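PDB 3GRH: putative acyl-CoA thioester hydrolase YbhC from Escherichia coli K-12, which is a putative thioesterase of the outer membrane, related to the pectinesterases but neither binding pectin nor showing pectinesterase activity. Local coordinates for residues A[263-268]-A[285-290]; A[355-360]-A[407-412]; A[110-115]-A[130-135]. All coordinates share one frame; numbering follows the deposited sequence.

Interaction 1: residues A[263-268]-A[285-290]; sequences NRQPRT and RGAVVF
P266, R267 and T268 run parallel to G286, A287 and V288, and three backbone hydrogen bonds join them in the stagger of a parallel sheet. A287 N donates to P266 O at 3.0 Å. A287 O accepts from T268 N at 2.9 Å, and T268 O accepts from V289 N at 3.0 Å. A287 therefore uses both its N-H and its C=O on the residues that flank R267. The CA-H of R267 adds a further contact, with R267 CA 3.2 Å from A287 O.

T268 and V288 lie side by side on one face and point the same way, T268 CB being 4.0 Å from V288 CG1. That methyl is anti to the backbone N of V288 (chi1 -170°) and also sits over one face of the F290 ring, near its rim. The pairing is that of successive coils in a right-handed parallel beta-helix, the fold of the pectinesterase family. T268 and V288 face the interior, where V288 also meets V251 on another wall of the helix.

R267 and A287 take the other face. A287 offers only a methyl there, while the long R267 side chain turns off to a salt bridge with D233. Q265 bends at chi2 (69°), which brings its amide back to A287, with NE2 3.6 Å from A287 CB. The same NE2 is hydrogen-bonded to Y319 O. Q265 OE1 is hydrogen-bonded to a water at 2.7 Å, and G286 N donates weakly to this water at 3.3 Å. G286 adopts backbone angles at which a CB would be forced into the carbonyl O of R285, and P266 O lies close to where that CB would stand.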
loop_
_atom_site.group_PDB
_atom_site.type_symbol
_atom_site.label_atom_id
_atom_site.label_comp_id
_atom_site.label_asym_id
_atom_site.label_seq_id
_atom_site.Cartn_x
_atom_site.Cartn_y
_atom_site.Cartn_z
ATOM N N ASN A 263 -14.044 5.853 -11.216
ATOM C CA ASN A 263 -13.909 7.317 -11.287
ATOM C C ASN A 263 -13.606 7.950 -9.929
ATOM O O ASN A 263 -14.346 8.839 -9.417
ATOM C CB ASN A 263 -15.164 7.974 -11.911
ATOM C CG ASN A 263 -14.913 9.403 -12.399
ATOM O OD1 ASN A 263 -13.872 10.024 -12.117
ATOM N ND2 ASN A 263 -15.880 9.935 -13.146
ATOM N N ARG A 264 -12.477 7.548 -9.350
ATOM C CA ARG A 264 -12.071 8.084 -8.052
ATOM C C ARG A 264 -10.579 7.805 -7.945
ATOM O O ARG A 264 -10.168 6.718 -8.289
ATOM C CB ARG A 264 -12.772 7.355 -6.941
ATOM C CG ARG A 264 -12.562 7.956 -5.646
ATOM C CD ARG A 264 -13.494 7.423 -4.582
ATOM N NE ARG A 264 -12.964 7.990 -3.359
ATOM C CZ ARG A 264 -12.197 7.358 -2.481
ATOM N NH1 ARG A 264 -11.977 6.030 -2.554
ATOM N NH2 ARG A 264 -11.757 8.065 -1.442
ATOM N N GLN A 265 -9.776 8.786 -7.555
ATOM C CA GLN A 265 -8.348 8.618 -7.515
ATOM C C GLN A 265 -7.769 9.033 -6.121
ATOM O O GLN A 265 -7.280 10.148 -5.964
ATOM C CB GLN A 265 -7.747 9.531 -8.582
ATOM C CG GLN A 265 -6.277 9.670 -8.728
ATOM C CD GLN A 265 -5.524 8.465 -9.256
ATOM O OE1 GLN A 265 -5.982 7.298 -9.136
ATOM N NE2 GLN A 265 -4.305 8.722 -9.767
ATOM N N PRO A 266 -7.878 8.184 -5.126
ATOM C CA PRO A 266 -7.346 8.505 -3.801
ATOM C C PRO A 266 -5.867 8.578 -3.779
ATOM O O PRO A 266 -5.226 7.809 -4.462
ATOM C CB PRO A 266 -7.756 7.357 -2.942
ATOM C CG PRO A 266 -7.994 6.258 -4.009
ATOM C CD PRO A 266 -8.548 6.893 -5.126
ATOM N N ARG A 267 -5.337 9.561 -3.025
ATOM C CA ARG A 267 -3.911 9.780 -2.900
ATOM C C ARG A 267 -3.421 9.435 -1.476
ATOM O O ARG A 267 -4.019 9.848 -0.488
ATOM C CB ARG A 267 -3.630 11.254 -3.106
ATOM C CG ARG A 267 -4.000 11.694 -4.486
ATOM C CD ARG A 267 -4.142 13.176 -4.645
ATOM N NE ARG A 267 -5.264 13.728 -3.917
ATOM C CZ ARG A 267 -5.626 15.005 -3.936
ATOM N NH1 ARG A 267 -4.952 15.869 -4.646
ATOM N NH2 ARG A 267 -6.687 15.399 -3.233
ATOM N N THR A 268 -2.337 8.685 -1.452
ATOM C CA THR A 268 -1.706 8.225 -0.198
ATOM C C THR A 268 -0.230 8.522 -0.215
ATOM O O THR A 268 0.438 8.254 -1.212
ATOM C CB THR A 268 -1.962 6.677 -0.052
ATOM O OG1 THR A 268 -3.385 6.426 -0.162
ATOM C CG2 THR A 268 -1.475 6.128 1.241
ATOM N N ARG A 285 -5.457 -0.047 -6.448
ATOM C CA ARG A 285 -5.815 1.092 -7.315
ATOM C C ARG A 285 -5.800 2.358 -6.484
ATOM O O ARG A 285 -6.523 2.458 -5.535
ATOM C CB ARG A 285 -7.221 0.878 -7.859
ATOM C CG ARG A 285 -7.671 1.885 -8.914
ATOM C CD ARG A 285 -8.854 1.414 -9.701
ATOM N NE ARG A 285 -8.529 0.332 -10.560
ATOM C CZ ARG A 285 -9.453 -0.412 -11.168
ATOM N NH1 ARG A 285 -10.763 -0.172 -11.027
ATOM N NH2 ARG A 285 -9.057 -1.363 -11.950
ATOM N N GLY A 286 -5.027 3.338 -6.902
ATOM C CA GLY A 286 -4.880 4.577 -6.149
ATOM C C GLY A 286 -3.507 5.107 -6.497
ATOM O O GLY A 286 -2.647 4.377 -7.002
ATOM N N ALA A 287 -3.297 6.390 -6.227
ATOM C CA ALA A 287 -2.056 7.023 -6.422
ATOM C C ALA A 287 -1.323 6.995 -5.081
ATOM O O ALA A 287 -1.822 7.611 -4.082
ATOM C CB ALA A 287 -2.290 8.411 -6.801
ATOM N N VAL A 288 -0.201 6.308 -5.023
ATOM C CA VAL A 288 0.516 6.132 -3.748
ATOM C C VAL A 288 1.940 6.517 -3.976
ATOM O O VAL A 288 2.558 6.021 -4.919
ATOM C CB VAL A 288 0.483 4.693 -3.216
ATOM C CG1 VAL A 288 1.044 4.690 -1.761
ATOM C CG2 VAL A 288 -0.960 4.162 -3.284
ATOM N N VAL A 289 2.510 7.356 -3.117
ATOM C CA VAL A 289 3.915 7.717 -3.118
ATOM C C VAL A 289 4.570 7.115 -1.902
ATOM O O VAL A 289 4.055 7.325 -0.816
ATOM C CB VAL A 289 4.101 9.215 -3.165
ATOM C CG1 VAL A 289 5.597 9.561 -2.947
ATOM C CG2 VAL A 289 3.588 9.882 -4.466
ATOM N N PHE A 290 5.633 6.347 -2.094
ATOM C CA PHE A 290 6.425 5.729 -1.018
ATOM C C PHE A 290 7.724 6.452 -1.013
ATOM O O PHE A 290 8.438 6.400 -1.997
ATOM C CB PHE A 290 6.692 4.267 -1.362
ATOM C CG PHE A 290 5.475 3.429 -1.430
ATOM C CD1 PHE A 290 5.008 2.848 -0.263
ATOM C CD2 PHE A 290 4.825 3.175 -2.622
ATOM C CE1 PHE A 290 3.911 2.047 -0.269
ATOM C CE2 PHE A 290 3.693 2.363 -2.603
ATOM C CZ PHE A 290 3.240 1.840 -1.398
HETATM O O HOH W 1 -4.554 5.039 -9.646
#

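Interaction 2: residues A[355-360]-A[407-412]; sequences RDSAIN and YNNRGV
Y407 lies beside R355, both side chains pointing the same way. Y407 CD2 sits over one face of the guanidinium, off toward its rim, and R355 NH2 comes within 3.7 Å of Y407 CE2. The ring and guanidinium planes are 77° apart, so the two groups are not stacked flat. Y407 O accepts from D356 N at 3.0 Å. N408 comes next, and its ND2 donates to D356 OD1 at 2.8 Å. The bond is nearly straight (169°) and lies in the amide plane. N408 and D356 both have left-handed helical backbone angles, so the two neighbouring chains turn together at a corner near the C-terminal end of the beta-helix, just past strands 351-355 and 403-407. N409 follows, with its CB against the I359 CD1 methyl. R410 then pairs through its backbone. Its N donates to S357 O at 2.9 Å, and its O accepts from I359 N at 2.8 Å. R410 CG stands between its own N and carbonyl carbon (chi1 66°). The chain runs out extended, so that A358 CB lies over one guanidinium face, while NH1 makes a weak bond to D356 O at 3.3 Å. At G411 a CB would clash with I359 O. V412 N reaches N360 OD1 through a water, and N360 ND2 bonds to N329. The D356 carboxylate joins the two segments, since its OD2 forms a salt bridge with R355 NE at 2.9 Å while OD1 holds N408. Its negative charge is thus probably well compensated, and the arginine that balances it is also the one lying against the Y407 ring.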
loop_
_atom_site.group_PDB
_atom_site.type_symbol
_atom_site.label_atom_id
_atom_site.label_comp_id
_atom_site.label_asym_id
_atom_site.label_seq_id
_atom_site.Cartn_x
_atom_site.Cartn_y
_atom_site.Cartn_z
ATOM N N ARG A 355 12.215 4.954 -8.523
ATOM C CA ARG A 355 13.276 5.924 -8.794
ATOM C C ARG A 355 14.160 6.207 -7.634
ATOM O O ARG A 355 13.737 6.153 -6.491
ATOM C CB ARG A 355 12.748 7.235 -9.360
ATOM C CG ARG A 355 11.806 7.945 -8.491
ATOM C CD ARG A 355 11.275 9.233 -9.166
ATOM N NE ARG A 355 12.365 10.194 -9.405
ATOM C CZ ARG A 355 12.313 11.210 -10.270
ATOM N NH1 ARG A 355 11.231 11.535 -10.909
ATOM N NH2 ARG A 355 13.408 11.991 -10.342
ATOM N N ASP A 356 15.403 6.504 -7.925
ATOM C CA ASP A 356 16.314 6.959 -6.921
ATOM C C ASP A 356 16.433 6.015 -5.678
ATOM O O ASP A 356 16.636 6.472 -4.537
ATOM C CB ASP A 356 15.952 8.384 -6.471
ATOM C CG ASP A 356 15.766 9.345 -7.633
ATOM O OD1 ASP A 356 16.684 9.446 -8.479
ATOM O OD2 ASP A 356 14.673 10.025 -7.701
ATOM N N SER A 357 16.302 4.727 -5.934
ATOM C CA SER A 357 16.187 3.720 -4.930
ATOM C C SER A 357 17.297 2.690 -4.979
ATOM O O SER A 357 17.924 2.483 -5.997
ATOM C CB SER A 357 14.837 3.032 -5.039
ATOM O OG SER A 357 13.807 3.958 -4.640
ATOM N N ALA A 358 17.554 2.050 -3.843
ATOM C CA ALA A 358 18.591 1.033 -3.746
ATOM C C ALA A 358 17.869 -0.315 -3.925
ATOM O O ALA A 358 16.946 -0.603 -3.168
ATOM C CB ALA A 358 19.268 1.082 -2.362
ATOM N N ILE A 359 18.295 -1.129 -4.877
ATOM C CA ILE A 359 17.774 -2.502 -5.107
ATOM C C ILE A 359 18.882 -3.488 -4.836
ATOM O O ILE A 359 19.911 -3.479 -5.462
ATOM C CB ILE A 359 17.231 -2.671 -6.528
ATOM C CG1 ILE A 359 16.185 -1.613 -6.803
ATOM C CG2 ILE A 359 16.573 -4.034 -6.676
ATOM C CD1 ILE A 359 15.726 -1.542 -8.207
ATOM N N ASN A 360 18.715 -4.302 -3.837
ATOM C CA ASN A 360 19.895 -4.894 -3.259
ATOM C C ASN A 360 19.862 -6.281 -3.745
ATOM O O ASN A 360 19.345 -6.576 -4.850
ATOM C CB ASN A 360 19.953 -4.651 -1.727
ATOM C CG ASN A 360 20.199 -3.155 -1.383
ATOM O OD1 ASN A 360 21.136 -2.515 -1.918
ATOM N ND2 ASN A 360 19.252 -2.561 -0.622
ATOM N N TYR A 407 14.013 4.554 -12.894
ATOM C CA TYR A 407 14.901 5.699 -13.152
ATOM C C TYR A 407 15.939 5.914 -12.054
ATOM O O TYR A 407 15.591 5.982 -10.875
ATOM C CB TYR A 407 14.078 6.968 -13.279
ATOM C CG TYR A 407 14.874 8.220 -13.519
ATOM C CD1 TYR A 407 15.523 8.423 -14.702
ATOM C CD2 TYR A 407 14.935 9.222 -12.543
ATOM C CE1 TYR A 407 16.220 9.568 -14.939
ATOM C CE2 TYR A 407 15.679 10.343 -12.758
ATOM C CZ TYR A 407 16.277 10.522 -13.978
ATOM O OH TYR A 407 17.004 11.674 -14.183
ATOM N N ASN A 408 17.226 5.896 -12.433
ATOM C CA ASN A 408 18.288 6.289 -11.474
ATOM C C ASN A 408 18.364 5.426 -10.192
ATOM O O ASN A 408 18.622 5.918 -9.094
ATOM C CB ASN A 408 18.110 7.754 -11.099
ATOM C CG ASN A 408 19.372 8.345 -10.559
ATOM O OD1 ASN A 408 20.469 8.053 -11.050
ATOM N ND2 ASN A 408 19.260 9.171 -9.513
ATOM N N ASN A 409 18.201 4.124 -10.362
ATOM C CA ASN A 409 18.329 3.220 -9.211
ATOM C C ASN A 409 19.751 2.734 -9.099
ATOM O O ASN A 409 20.526 2.792 -10.067
ATOM C CB ASN A 409 17.348 2.086 -9.281
ATOM C CG ASN A 409 15.900 2.547 -9.304
ATOM O OD1 ASN A 409 15.053 2.005 -10.063
ATOM N ND2 ASN A 409 15.561 3.433 -8.436
ATOM N N ARG A 410 20.073 2.225 -7.920
ATOM C CA ARG A 410 21.415 1.769 -7.582
ATOM C C ARG A 410 21.321 0.465 -6.817
ATOM O O ARG A 410 20.250 -0.041 -6.547
ATOM C CB ARG A 410 22.120 2.818 -6.764
ATOM C CG ARG A 410 21.544 3.072 -5.424
ATOM C CD ARG A 410 22.115 4.332 -4.808
ATOM N NE ARG A 410 21.707 4.475 -3.421
ATOM C CZ ARG A 410 20.547 5.020 -3.077
ATOM N NH1 ARG A 410 19.766 5.542 -3.993
ATOM N NH2 ARG A 410 20.190 5.063 -1.814
ATOM N N GLY A 411 22.473 -0.106 -6.498
ATOM C CA GLY A 411 22.452 -1.418 -5.873
ATOM C C GLY A 411 22.720 -2.524 -6.867
ATOM O O GLY A 411 22.572 -2.363 -8.069
ATOM N N VAL A 412 23.146 -3.667 -6.364
ATOM C CA VAL A 412 23.448 -4.810 -7.214
ATOM C C VAL A 412 22.238 -5.206 -8.064
ATOM O O VAL A 412 22.386 -5.679 -9.181
ATOM C CB VAL A 412 23.880 -6.031 -6.372
ATOM C CG1 VAL A 412 24.267 -7.143 -7.279
ATOM C CG2 VAL A 412 25.020 -5.667 -5.424
HETATM O O HOH W 2 23.351 -3.626 -3.529
#

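Interaction 3: residues A[110-115]-A[130-135]; sequences IAVMPG and ITLYGT
The Y133 ring lies flat over the backbone of A111, with A111 CA 4.0 Å from the ring centroid and 12° off the normal. This CH-pi contact sits on one face of two parallel strands, 110-112 and 130-134, near the N-terminal end of the beta-helix. Y133 CG stands between its own N and carbonyl carbon (chi1 65°), which swings the ring across to the neighbouring strand. A111 CB touches the far end of the ring, 3.7 Å from Y133 OH. With an alanine here, A111 would probably lose the cover over its CA, and a gap would open between it and L71 and P75, which also touch the ring.

On the other face the side chains of I110, V112 and L132 interlock at oblique angles. L132 CD1 reaches both I110 CG2, at 3.5 Å, and V112 CG2. The second contact, L132 CD1 to V112 CG2 at 3.3 Å, is tighter than usual for carbons. Helix 92-100 packs on this face, against I110, I130 and L132. V112 N donates to Y133 O at 2.8 Å, and V112 O is met by T135 N at 2.9 Å, tilted 20° from the carbonyl plane. T135 also turns back toward the tyrosine's side of the sheet, where its CG2 rests 3.9 Å from A111 CB.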
loop_
_atom_site.group_PDB
_atom_site.type_symbol
_atom_site.label_atom_id
_atom_site.label_comp_id
_atom_site.label_asym_id
_atom_site.label_seq_id
_atom_site.Cartn_x
_atom_site.Cartn_y
_atom_site.Cartn_z
ATOM N N ILE A 110 -5.905 9.609 18.401
ATOM C CA ILE A 110 -6.038 8.434 19.227
ATOM C C ILE A 110 -4.652 7.908 19.466
ATOM O O ILE A 110 -3.961 7.491 18.550
ATOM C CB ILE A 110 -6.893 7.347 18.560
ATOM C CG1 ILE A 110 -8.270 7.871 18.296
ATOM C CG2 ILE A 110 -6.951 6.088 19.493
ATOM C CD1 ILE A 110 -9.135 6.998 17.325
ATOM N N ALA A 111 -4.206 7.981 20.705
ATOM C CA ALA A 111 -2.884 7.430 21.107
ATOM C C ALA A 111 -3.058 5.994 21.484
ATOM O O ALA A 111 -4.052 5.672 22.133
ATOM C CB ALA A 111 -2.289 8.234 22.285
ATOM N N VAL A 112 -2.116 5.143 21.104
ATOM C CA VAL A 112 -2.169 3.726 21.453
ATOM C C VAL A 112 -0.883 3.371 22.241
ATOM O O VAL A 112 0.229 3.574 21.786
ATOM C CB VAL A 112 -2.297 2.822 20.214
ATOM C CG1 VAL A 112 -2.485 1.397 20.744
ATOM C CG2 VAL A 112 -3.475 3.199 19.314
ATOM N N MET A 113 -1.073 2.890 23.475
ATOM C CA MET A 113 0.007 2.532 24.361
ATOM C C MET A 113 0.637 1.232 23.905
ATOM O O MET A 113 0.006 0.402 23.278
ATOM C CB MET A 113 -0.502 2.359 25.791
ATOM C CG MET A 113 -0.914 3.653 26.385
ATOM S SD MET A 113 -1.339 3.530 28.084
ATOM C CE MET A 113 0.214 3.026 28.854
ATOM N N PRO A 114 1.913 1.045 24.224
ATOM C CA PRO A 114 2.569 -0.209 23.888
ATOM C C PRO A 114 1.750 -1.435 24.322
ATOM O O PRO A 114 1.191 -1.465 25.424
ATOM C CB PRO A 114 3.891 -0.101 24.652
ATOM C CG PRO A 114 4.156 1.354 24.662
ATOM C CD PRO A 114 2.833 2.016 24.847
ATOM N N GLY A 115 1.649 -2.393 23.432
ATOM C CA GLY A 115 0.914 -3.630 23.661
ATOM C C GLY A 115 0.575 -4.316 22.374
ATOM O O GLY A 115 0.959 -3.859 21.311
ATOM N N ILE A 130 -9.005 11.064 11.165
ATOM C CA ILE A 130 -8.570 10.372 12.344
ATOM C C ILE A 130 -7.068 10.152 12.279
ATOM O O ILE A 130 -6.570 9.695 11.241
ATOM C CB ILE A 130 -9.222 9.003 12.434
ATOM C CG1 ILE A 130 -10.722 9.163 12.567
ATOM C CG2 ILE A 130 -8.692 8.240 13.690
ATOM C CD1 ILE A 130 -11.130 9.645 13.896
ATOM N N THR A 131 -6.367 10.499 13.368
ATOM C CA THR A 131 -4.917 10.169 13.528
ATOM C C THR A 131 -4.765 9.128 14.579
ATOM O O THR A 131 -5.208 9.300 15.679
ATOM C CB THR A 131 -4.107 11.391 13.873
ATOM O OG1 THR A 131 -4.252 12.370 12.821
ATOM C CG2 THR A 131 -2.628 11.035 14.035
ATOM N N LEU A 132 -4.140 8.010 14.251
ATOM C CA LEU A 132 -3.882 6.930 15.210
ATOM C C LEU A 132 -2.376 6.754 15.303
ATOM O O LEU A 132 -1.721 6.589 14.275
ATOM C CB LEU A 132 -4.541 5.644 14.714
ATOM C CG LEU A 132 -4.409 4.431 15.573
ATOM C CD1 LEU A 132 -5.229 4.570 16.836
ATOM C CD2 LEU A 132 -4.835 3.210 14.776
ATOM N N TYR A 133 -1.833 6.803 16.508
ATOM C CA TYR A 133 -0.413 6.758 16.672
ATOM C C TYR A 133 -0.010 5.987 17.881
ATOM O O TYR A 133 -0.707 6.025 18.904
ATOM C CB TYR A 133 0.140 8.157 16.728
ATOM C CG TYR A 133 -0.244 9.031 17.883
ATOM C CD1 TYR A 133 0.579 9.194 18.992
ATOM C CD2 TYR A 133 -1.437 9.752 17.846
ATOM C CE1 TYR A 133 0.202 10.008 19.998
ATOM C CE2 TYR A 133 -1.818 10.525 18.875
ATOM C CZ TYR A 133 -0.980 10.696 19.918
ATOM O OH TYR A 133 -1.303 11.503 20.977
ATOM N N GLY A 134 1.093 5.285 17.725
ATOM C CA GLY A 134 1.690 4.574 18.843
ATOM C C GLY A 134 2.530 5.435 19.681
ATOM O O GLY A 134 3.167 6.386 19.170
ATOM N N THR A 135 2.633 5.037 20.941
ATOM C CA THR A 135 3.476 5.809 21.899
ATOM C C THR A 135 4.665 5.021 22.428
ATOM O O THR A 135 5.354 5.469 23.398
ATOM C CB THR A 135 2.631 6.375 23.003
ATOM O OG1 THR A 135 2.172 5.310 23.827
ATOM C CG2 THR A 135 1.486 7.224 22.465
#

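How the interactions relate
From the N terminus, interaction 3 comes first. It closes a loop of 14 residues that includes most of strand 115-123, and joins strands 108-112 and 130-134. Interaction 1 follows and closes 16 residues, holding strands 274-277 and 283-284, so that strand 267-271 meets strand 287-291. Interaction 2 closes the longest loop, 46 residues, and joins the end of strand 351-355 and the short strand 358-359 to the chain leaving strand 403-407. The three lie in series; none nests in or crosses another. Interactions 1 and 3 belong to the same parallel sheet, their centres about 25 Å apart. Interaction 2 lies farther toward the C-terminal end, its centre about 34 Å from that of interaction 3.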